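Local coordinates for endo-beta-mannanase (Opitutaceae bacterium TAV5, PDB 7BOB), which probably releases mannose units from the ends of beta-1,4-linked mannan chains, as a homotrimeric exo-acting hydrolase of glycoside hydrolase family 5, at residues S262-Y267 and V277-F282; F266-A271 and P304-A309; I530-N535 and A581-K586. One frame throughout, in Å; residues are numbered along the deposited sequence.

Interaction 1. Residues S262-Y267 and V277-F282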
loop_
_atom_site.group_PDB
_atom_site.type_symbol
_atom_site.label_atom_id
_atom_site.label_comp_id
_atom_site.label_asym_id
_atom_site.label_seq_id
_atom_site.Cartn_x
_atom_site.Cartn_y
_atom_site.Cartn_z
ATOM N N SER A 262 -17.005 0.319 25.670
ATOM C CA SER A 262 -16.127 1.388 26.120
ATOM C C SER A 262 -15.710 2.349 25.000
ATOM O O SER A 262 -15.078 3.371 25.289
ATOM C CB SER A 262 -14.886 0.789 26.772
ATOM O OG SER A 262 -14.045 0.195 25.781
ATOM N N LEU A 263 -16.038 2.061 23.739
ATOM C CA LEU A 263 -15.492 2.857 22.638
ATOM C C LEU A 263 -16.022 4.288 22.658
ATOM O O LEU A 263 -15.252 5.258 22.693
ATOM C CB LEU A 263 -15.828 2.193 21.304
ATOM C CG LEU A 263 -15.136 0.862 21.047
ATOM C CD1 LEU A 263 -15.876 0.136 19.914
ATOM C CD2 LEU A 263 -13.676 1.119 20.690
ATOM N N LEU A 264 -17.341 4.442 22.621
ATOM C CA LEU A 264 -17.908 5.790 22.547
ATOM C C LEU A 264 -17.528 6.639 23.765
ATOM O O LEU A 264 -17.036 7.767 23.572
ATOM C CB LEU A 264 -19.417 5.665 22.319
ATOM C CG LEU A 264 -20.233 6.865 21.842
ATOM C CD1 LEU A 264 -19.545 7.538 20.686
ATOM C CD2 LEU A 264 -21.653 6.422 21.452
ATOM N N PRO A 265 -17.625 6.154 25.012
ATOM C CA PRO A 265 -17.132 6.979 26.134
ATOM C C PRO A 265 -15.667 7.339 26.012
ATOM O O PRO A 265 -15.271 8.448 26.396
ATOM C CB PRO A 265 -17.383 6.098 27.370
ATOM C CG PRO A 265 -18.479 5.177 26.951
ATOM C CD PRO A 265 -18.239 4.901 25.492
ATOM N N PHE A 266 -14.846 6.427 25.490
ATOM C CA PHE A 266 -13.438 6.745 25.281
ATOM C C PHE A 266 -13.271 7.879 24.276
ATOM O O PHE A 266 -12.490 8.812 24.506
ATOM C CB PHE A 266 -12.682 5.503 24.824
ATOM C CG PHE A 266 -11.343 5.810 24.240
ATOM C CD1 PHE A 266 -10.231 5.997 25.067
ATOM C CD2 PHE A 266 -11.184 5.933 22.860
ATOM C CE1 PHE A 266 -8.983 6.295 24.517
ATOM C CE2 PHE A 266 -9.928 6.219 22.303
ATOM C CZ PHE A 266 -8.830 6.399 23.138
ATOM N N TYR A 267 -13.984 7.806 23.144
ATOM C CA TYR A 267 -13.922 8.889 22.153
ATOM C C TYR A 267 -14.382 10.212 22.754
ATOM O O TYR A 267 -13.781 11.266 22.492
ATOM C CB TYR A 267 -14.788 8.563 20.935
ATOM C CG TYR A 267 -14.304 7.375 20.130
ATOM C CD1 TYR A 267 -12.964 7.225 19.822
ATOM C CD2 TYR A 267 -15.198 6.419 19.665
ATOM C CE1 TYR A 267 -12.527 6.142 19.086
ATOM C CE2 TYR A 267 -14.766 5.339 18.914
ATOM C CZ TYR A 267 -13.441 5.211 18.636
ATOM O OH TYR A 267 -13.021 4.130 17.921
ATOM N N VAL A 277 -18.186 18.881 24.191
ATOM C CA VAL A 277 -18.430 17.840 23.201
ATOM C C VAL A 277 -19.874 17.373 23.278
ATOM O O VAL A 277 -20.365 17.016 24.352
ATOM C CB VAL A 277 -17.448 16.647 23.343
ATOM C CG1 VAL A 277 -17.571 16.012 24.674
ATOM C CG2 VAL A 277 -17.746 15.620 22.292
ATOM N N LEU A 278 -20.547 17.395 22.122
ATOM C CA LEU A 278 -21.904 16.911 21.931
ATOM C C LEU A 278 -21.863 15.509 21.338
ATOM O O LEU A 278 -21.213 15.289 20.308
ATOM C CB LEU A 278 -22.674 17.847 20.984
ATOM C CG LEU A 278 -24.063 17.397 20.534
ATOM C CD1 LEU A 278 -24.929 17.301 21.780
ATOM C CD2 LEU A 278 -24.737 18.359 19.534
ATOM N N LEU A 279 -22.574 14.569 21.962
ATOM C CA LEU A 279 -22.755 13.253 21.351
ATOM C C LEU A 279 -23.793 13.422 20.255
ATOM O O LEU A 279 -24.983 13.145 20.432
ATOM C CB LEU A 279 -23.186 12.208 22.374
ATOM C CG LEU A 279 -23.215 10.769 21.845
ATOM C CD1 LEU A 279 -21.830 10.347 21.387
ATOM C CD2 LEU A 279 -23.770 9.758 22.867
ATOM N N GLN A 280 -23.323 13.901 19.098
ATOM C CA GLN A 280 -24.216 14.373 18.043
ATOM C C GLN A 280 -24.895 13.244 17.284
ATOM O O GLN A 280 -25.917 13.477 16.617
ATOM C CB GLN A 280 -23.431 15.238 17.072
ATOM C CG GLN A 280 -24.280 16.006 16.068
ATOM C CD GLN A 280 -23.407 16.763 15.128
ATOM O OE1 GLN A 280 -22.435 16.211 14.601
ATOM N NE2 GLN A 280 -23.714 18.039 14.926
ATOM N N GLU A 281 -24.348 12.033 17.377
ATOM C CA GLU A 281 -24.892 10.846 16.731
ATOM C C GLU A 281 -24.496 9.657 17.584
ATOM O O GLU A 281 -23.304 9.460 17.844
ATOM C CB GLU A 281 -24.323 10.616 15.323
ATOM C CG GLU A 281 -24.859 11.455 14.195
ATOM C CD GLU A 281 -24.216 11.034 12.857
ATOM O OE1 GLU A 281 -23.751 9.866 12.748
ATOM O OE2 GLU A 281 -24.137 11.877 11.944
ATOM N N PHE A 282 -25.474 8.849 17.971
ATOM C CA PHE A 282 -25.168 7.548 18.523
ATOM C C PHE A 282 -26.300 6.621 18.130
ATOM O O PHE A 282 -27.434 7.063 17.936
ATOM C CB PHE A 282 -24.992 7.614 20.046
ATOM C CG PHE A 282 -26.277 7.752 20.770
ATOM C CD1 PHE A 282 -26.905 8.988 20.861
ATOM C CD2 PHE A 282 -26.896 6.635 21.314
ATOM C CE1 PHE A 282 -28.122 9.109 21.525
ATOM C CE2 PHE A 282 -28.110 6.746 21.967
ATOM C CZ PHE A 282 -28.724 7.987 22.080
#
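Leu264, on helix 258-272, drives its branched end at strand 277-282 and meets Leu279 tip to tip. The two leucines adopt much the same shape: each has CG anti to the backbone N (chi1 -164° in Leu264, -172° in Leu279), which brings the two branched ends together between helix and strand. One methyl of Leu279 then does most of the touching. Its CD1 sits at the fork of Leu264, 3.7 Å from Leu264 CD1 and 3.9 Å from Leu264 CG, with Leu264 CD2 as close as CG. The other branch of the fork serves a second residue: Leu264 CD2 lies 3.8 Å from Phe282 CB, the two side chains crossing at about a right angle. Phe282 offers only its CB here, because chi1 of 75° sets CG between the backbone N and the carbonyl carbon and takes the ring away from Leu264, to Leu299 and Leu303 of helix 292-309 and edge-to-face against Phe354. Along the strand, Leu279 is the centre of an inverse gamma turn, closed by a weak bond from Gln280 N to Leu278 O. With an alanine at Leu264, Leu279 CD1 and Phe282 CB would probably lose their shared neighbour, opening a gap between helix and strand. Strand 237-241, helix 258-272 and strand 277-282 form one beta-alpha-beta unit of the (beta/alpha)8 barrel expected of family 5. All three touching residues are buried and no hydrogen bond crosses, so between these segments helix and strand are held by the fit of aliphatic carbon alone.

Interaction 2. Residues F266-A271 and P304-A309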
loop_
_atom_site.group_PDB
_atom_site.type_symbol
_atom_site.label_atom_id
_atom_site.label_comp_id
_atom_site.label_asym_id
_atom_site.label_seq_id
_atom_site.Cartn_x
_atom_site.Cartn_y
_atom_site.Cartn_z
ATOM N N PHE A 266 -14.846 6.427 25.490
ATOM C CA PHE A 266 -13.438 6.745 25.281
ATOM C C PHE A 266 -13.271 7.879 24.276
ATOM O O PHE A 266 -12.490 8.812 24.506
ATOM C CB PHE A 266 -12.682 5.503 24.824
ATOM C CG PHE A 266 -11.343 5.810 24.240
ATOM C CD1 PHE A 266 -10.231 5.997 25.067
ATOM C CD2 PHE A 266 -11.184 5.933 22.860
ATOM C CE1 PHE A 266 -8.983 6.295 24.517
ATOM C CE2 PHE A 266 -9.928 6.219 22.303
ATOM C CZ PHE A 266 -8.830 6.399 23.138
ATOM N N TYR A 267 -13.984 7.806 23.144
ATOM C CA TYR A 267 -13.922 8.889 22.153
ATOM C C TYR A 267 -14.382 10.212 22.754
ATOM O O TYR A 267 -13.781 11.266 22.492
ATOM C CB TYR A 267 -14.788 8.563 20.935
ATOM C CG TYR A 267 -14.304 7.375 20.130
ATOM C CD1 TYR A 267 -12.964 7.225 19.822
ATOM C CD2 TYR A 267 -15.198 6.419 19.665
ATOM C CE1 TYR A 267 -12.527 6.142 19.086
ATOM C CE2 TYR A 267 -14.766 5.339 18.914
ATOM C CZ TYR A 267 -13.441 5.211 18.636
ATOM O OH TYR A 267 -13.021 4.130 17.921
ATOM N N VAL A 268 -15.467 10.178 23.540
ATOM C CA VAL A 268 -15.965 11.393 24.182
ATOM C C VAL A 268 -14.918 11.948 25.139
ATOM O O VAL A 268 -14.653 13.157 25.155
ATOM C CB VAL A 268 -17.306 11.111 24.891
ATOM C CG1 VAL A 268 -17.773 12.327 25.733
ATOM C CG2 VAL A 268 -18.365 10.728 23.865
ATOM N N LYS A 269 -14.272 11.068 25.913
ATOM C CA LYS A 269 -13.214 11.493 26.828
ATOM C C LYS A 269 -12.094 12.218 26.088
ATOM O O LYS A 269 -11.605 13.257 26.545
ATOM C CB LYS A 269 -12.630 10.278 27.561
ATOM C CG LYS A 269 -13.519 9.656 28.616
ATOM C CD LYS A 269 -12.764 8.589 29.445
ATOM C CE LYS A 269 -13.754 7.777 30.276
ATOM N NZ LYS A 269 -13.111 6.665 31.046
ATOM N N CYS A 270 -11.626 11.655 24.969
ATOM C CA CYS A 270 -10.607 12.353 24.188
ATOM C C CYS A 270 -11.085 13.718 23.729
ATOM O O CYS A 270 -10.392 14.724 23.914
ATOM C CB CYS A 270 -10.169 11.507 22.996
ATOM S SG CYS A 270 -9.502 9.901 23.500
ATOM N N ALA A 271 -12.232 13.757 23.069
ATOM C CA ALA A 271 -12.762 15.037 22.612
ATOM C C ALA A 271 -12.881 16.023 23.771
ATOM O O ALA A 271 -12.377 17.150 23.697
ATOM C CB ALA A 271 -14.113 14.835 21.923
ATOM N N PRO A 304 -24.952 6.560 30.339
ATOM C CA PRO A 304 -24.363 7.137 31.565
ATOM C C PRO A 304 -22.847 7.299 31.466
ATOM O O PRO A 304 -22.306 8.315 31.925
ATOM C CB PRO A 304 -24.775 6.144 32.670
ATOM C CG PRO A 304 -25.930 5.366 32.099
ATOM C CD PRO A 304 -25.668 5.296 30.610
ATOM N N ALA A 305 -22.145 6.344 30.846
ATOM C CA ALA A 305 -20.705 6.511 30.668
ATOM C C ALA A 305 -20.387 7.722 29.791
ATOM O O ALA A 305 -19.480 8.506 30.100
ATOM C CB ALA A 305 -20.094 5.235 30.087
ATOM N N CYS A 306 -21.131 7.912 28.698
ATOM C CA CYS A 306 -20.928 9.128 27.915
ATOM C C CYS A 306 -21.193 10.371 28.738
ATOM O O CYS A 306 -20.477 11.371 28.601
ATOM C CB CYS A 306 -21.789 9.112 26.661
ATOM S SG CYS A 306 -21.044 7.979 25.474
ATOM N N ARG A 307 -22.202 10.328 29.614
ATOM C CA ARG A 307 -22.450 11.455 30.512
ATOM C C ARG A 307 -21.244 11.697 31.414
ATOM O O ARG A 307 -20.720 12.816 31.486
ATOM C CB ARG A 307 -23.706 11.197 31.350
ATOM C CG ARG A 307 -24.208 12.415 32.144
ATOM C CD ARG A 307 -24.624 12.066 33.590
ATOM N NE ARG A 307 -25.800 11.202 33.660
ATOM C CZ ARG A 307 -25.810 9.989 34.215
ATOM N NH1 ARG A 307 -24.704 9.472 34.757
ATOM N NH2 ARG A 307 -26.934 9.281 34.222
ATOM N N GLU A 308 -20.781 10.647 32.098
ATOM C CA GLU A 308 -19.616 10.789 32.962
ATOM C C GLU A 308 -18.384 11.215 32.176
ATOM O O GLU A 308 -17.560 11.971 32.694
ATOM C CB GLU A 308 -19.354 9.493 33.720
ATOM C CG GLU A 308 -20.536 9.097 34.637
ATOM C CD GLU A 308 -20.766 10.057 35.836
ATOM O OE1 GLU A 308 -20.486 9.639 36.980
ATOM O OE2 GLU A 308 -21.271 11.198 35.646
ATOM N N ALA A 309 -18.261 10.772 30.917
ATOM C CA ALA A 309 -17.164 11.239 30.073
ATOM C C ALA A 309 -17.328 12.701 29.645
ATOM O O ALA A 309 -16.382 13.283 29.103
ATOM C CB ALA A 309 -17.031 10.342 28.832
#
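Two flat groups flank the place where Val268 and Lys269 meet Ala309, and each has a neighbour from its own helix on one face. The ring of Phe266 carries Cys270 SG on one face, 3.6 Å above the plane and displaced toward the rim; it also meets the ring of His417, the planes inclined at about 55°. The guanidinium of Arg307 has Pro304 CA over one face, again toward the rim, while Glu308 OE2 lies at its edge, in plane, in a long salt bridge of 3.9 Å to Arg307 NH1. From a second carboxylate, Glu361 OE2 makes a salt bridge to Arg307 NE.

Between the helices the fit is apolar. Ala309 CB lies 3.6 Å from Lys269 CG and 3.8 Å from Val268 CG1. Val268 has CG1 anti to the backbone N (chi1 173°), which brings that methyl to Ala309 and leaves CG2 for Cys306 SG, at 4.2 Å. Helices 258-272 and 292-309 are neighbours in the outer layer of the (beta/alpha)8 barrel, and these short segments run nearly parallel, with 14° between their directions and axes 8.6 Å apart at closest approach. Having only a methyl at Ala309 lets the backbones come near: its CA is 5.1 Å from Lys269 CA. Beyond CG the lysine chain is extended and leaves the helix pair altogether. Lys269 NZ donates to His417 NE2 and to Val427 O, tying this barrel helix to helix 406-422 and to the first residue of strand 427-431 in the second sheet of the chain.

Interaction 3. Residues I530-N535 and A581-K586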
loop_
_atom_site.group_PDB
_atom_site.type_symbol
_atom_site.label_atom_id
_atom_site.label_comp_id
_atom_site.label_asym_id
_atom_site.label_seq_id
_atom_site.Cartn_x
_atom_site.Cartn_y
_atom_site.Cartn_z
ATOM N N ILE A 530 15.792 -3.466 38.958
ATOM C CA ILE A 530 15.226 -4.411 38.005
ATOM C C ILE A 530 14.048 -5.099 38.685
ATOM O O ILE A 530 14.228 -5.963 39.545
ATOM C CB ILE A 530 16.281 -5.411 37.522
ATOM C CG1 ILE A 530 17.261 -4.702 36.584
ATOM C CG2 ILE A 530 15.636 -6.591 36.812
ATOM C CD1 ILE A 530 18.526 -5.504 36.303
ATOM N N LEU A 531 12.834 -4.711 38.307
ATOM C CA LEU A 531 11.657 -5.269 38.959
ATOM C C LEU A 531 11.304 -6.651 38.416
ATOM O O LEU A 531 10.842 -7.512 39.177
ATOM C CB LEU A 531 10.485 -4.304 38.814
ATOM C CG LEU A 531 9.252 -4.470 39.698
ATOM C CD1 LEU A 531 9.479 -3.903 41.092
ATOM C CD2 LEU A 531 8.050 -3.777 39.036
ATOM N N MET A 532 11.525 -6.891 37.125
ATOM C CA MET A 532 11.232 -8.175 36.506
ATOM C C MET A 532 12.263 -8.437 35.421
ATOM O O MET A 532 12.814 -7.506 34.826
ATOM C CB MET A 532 9.827 -8.224 35.887
ATOM C CG MET A 532 8.688 -8.255 36.878
ATOM S SD MET A 532 7.090 -7.898 36.103
ATOM C CE MET A 532 7.196 -8.970 34.653
ATOM N N THR A 533 12.501 -9.712 35.153
ATOM C CA THR A 533 13.392 -10.138 34.092
ATOM C C THR A 533 12.587 -10.999 33.141
ATOM O O THR A 533 11.533 -11.522 33.504
ATOM C CB THR A 533 14.594 -10.943 34.640
ATOM O OG1 THR A 533 14.122 -11.947 35.554
ATOM C CG2 THR A 533 15.559 -10.029 35.380
ATOM N N ASP A 534 13.078 -11.149 31.918
ATOM C CA ASP A 534 12.497 -12.191 31.091
ATOM C C ASP A 534 13.019 -13.545 31.587
ATOM O O ASP A 534 13.792 -13.624 32.552
ATOM C CB ASP A 534 12.782 -11.941 29.608
ATOM C CG ASP A 534 14.256 -11.954 29.289
ATOM O OD1 ASP A 534 15.057 -11.937 30.247
ATOM O OD2 ASP A 534 14.613 -11.979 28.086
ATOM N N ASN A 535 12.570 -14.630 30.951
ATOM C CA ASN A 535 12.887 -15.949 31.476
ATOM C C ASN A 535 14.334 -16.347 31.201
ATOM O O ASN A 535 14.826 -17.297 31.818
ATOM C CB ASN A 535 11.886 -16.997 30.940
ATOM C CG ASN A 535 12.125 -17.383 29.467
ATOM O OD1 ASN A 535 12.831 -16.695 28.719
ATOM N ND2 ASN A 535 11.511 -18.493 29.046
ATOM N N ALA A 581 -2.702 -3.771 36.760
ATOM C CA ALA A 581 -2.863 -3.692 38.212
ATOM C C ALA A 581 -1.547 -3.992 38.926
ATOM O O ALA A 581 -1.129 -3.247 39.818
ATOM C CB ALA A 581 -3.965 -4.646 38.677
ATOM N N ALA A 582 -0.854 -5.054 38.509
ATOM C CA ALA A 582 0.398 -5.421 39.170
ATOM C C ALA A 582 1.443 -4.311 39.075
ATOM O O ALA A 582 2.197 -4.070 40.028
ATOM C CB ALA A 582 0.941 -6.715 38.574
ATOM N N LEU A 583 1.495 -3.609 37.944
ATOM C CA LEU A 583 2.575 -2.661 37.717
ATOM C C LEU A 583 2.262 -1.252 38.182
ATOM O O LEU A 583 3.184 -0.435 38.302
ATOM C CB LEU A 583 2.928 -2.619 36.234
ATOM C CG LEU A 583 3.642 -3.871 35.724
ATOM C CD1 LEU A 583 4.422 -3.456 34.541
ATOM C CD2 LEU A 583 4.552 -4.444 36.779
ATOM N N LEU A 584 0.989 -0.941 38.407
ATOM C CA LEU A 584 0.612 0.384 38.870
ATOM C C LEU A 584 1.057 0.577 40.313
ATOM O O LEU A 584 0.842 -0.297 41.158
ATOM C CB LEU A 584 -0.898 0.567 38.749
ATOM C CG LEU A 584 -1.332 0.964 37.336
ATOM C CD1 LEU A 584 -2.852 1.006 37.224
ATOM C CD2 LEU A 584 -0.707 2.294 36.958
ATOM N N THR A 585 1.682 1.720 40.590
ATOM C CA THR A 585 2.119 2.088 41.931
ATOM C C THR A 585 1.319 3.287 42.423
ATOM O O THR A 585 0.666 3.982 41.641
ATOM C CB THR A 585 3.619 2.422 41.966
ATOM O OG1 THR A 585 3.890 3.532 41.095
ATOM C CG2 THR A 585 4.457 1.217 41.546
ATOM N N LYS A 586 1.382 3.526 43.736
ATOM C CA LYS A 586 0.716 4.671 44.344
ATOM C C LYS A 586 1.619 5.318 45.388
ATOM O O LYS A 586 2.250 4.630 46.203
ATOM C CB LYS A 586 -0.632 4.275 44.976
ATOM C CG LYS A 586 -1.742 4.075 43.950
ATOM C CD LYS A 586 -2.861 5.107 44.090
ATOM C CE LYS A 586 -3.951 4.604 45.017
ATOM N NZ LYS A 586 -4.824 5.723 45.453
#
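Leu583 gives this contact its greatest share, 42 Å² of surface, and spends it on two neighbours in the strand, Leu531 and Met532, which give 17 Å² each. A single methyl makes both approaches: Leu583 CD2 is 4.2 Å from Leu531 CD2 and 4.3 Å from Met532 SD. These are loose van der Waals distances, and no hydrogen bond crosses. Met532 has CG anti to its carbonyl carbon (chi1 -71°) and an extended second torsion, a shape that carries the sulfur forward to the leucine, and the same side chain also touches Thr503 and Thr505 of strand 501-505. Leu531, the more exposed of the two, rests on Arg543 as well.

Two consecutive residues of a regular strand would send their side chains to opposite sides of the sheet. Here both point toward helix 569-583, because Leu531 and Met532 together face Val541 in a classic beta bulge. Leu583 is the last residue of the helix; at Leu584 the chain leaves helical geometry, and Thr585 OG1 is then hydrogen-bonded to Gln469 OE1.

Five parallel strands end at 549-554; 539-546 runs antiparallel to it, and 529-533, antiparallel to 539-546, is the edge strand within this chain. The arrangement is thus a classic beta bulge in the edge strand of a mixed alpha/beta sheet, packed against the C-terminal end of helix 569-583.

In the fold
Interactions 1 and 2 are both buried in the barrel domain and share helix 258-272: one joins it to strand 277-282, the other to its outer neighbour, helix 292-309. Their centres are about 6 Å apart and they touch directly, Pro265 CG lying 3.5 Å from Ala305 CB. Interaction 3 lies in the C-terminal alpha/beta part, its centre about 34 Å from that of interaction 1 and about 30 Å from that of interaction 2. All three are apolar across their segments. Interaction 1 is wholly buried leucine and phenylalanine; interaction 2, with the largest buried surface, has charged groups at its margin; interaction 3 is smaller, partly exposed and more loosely fitted.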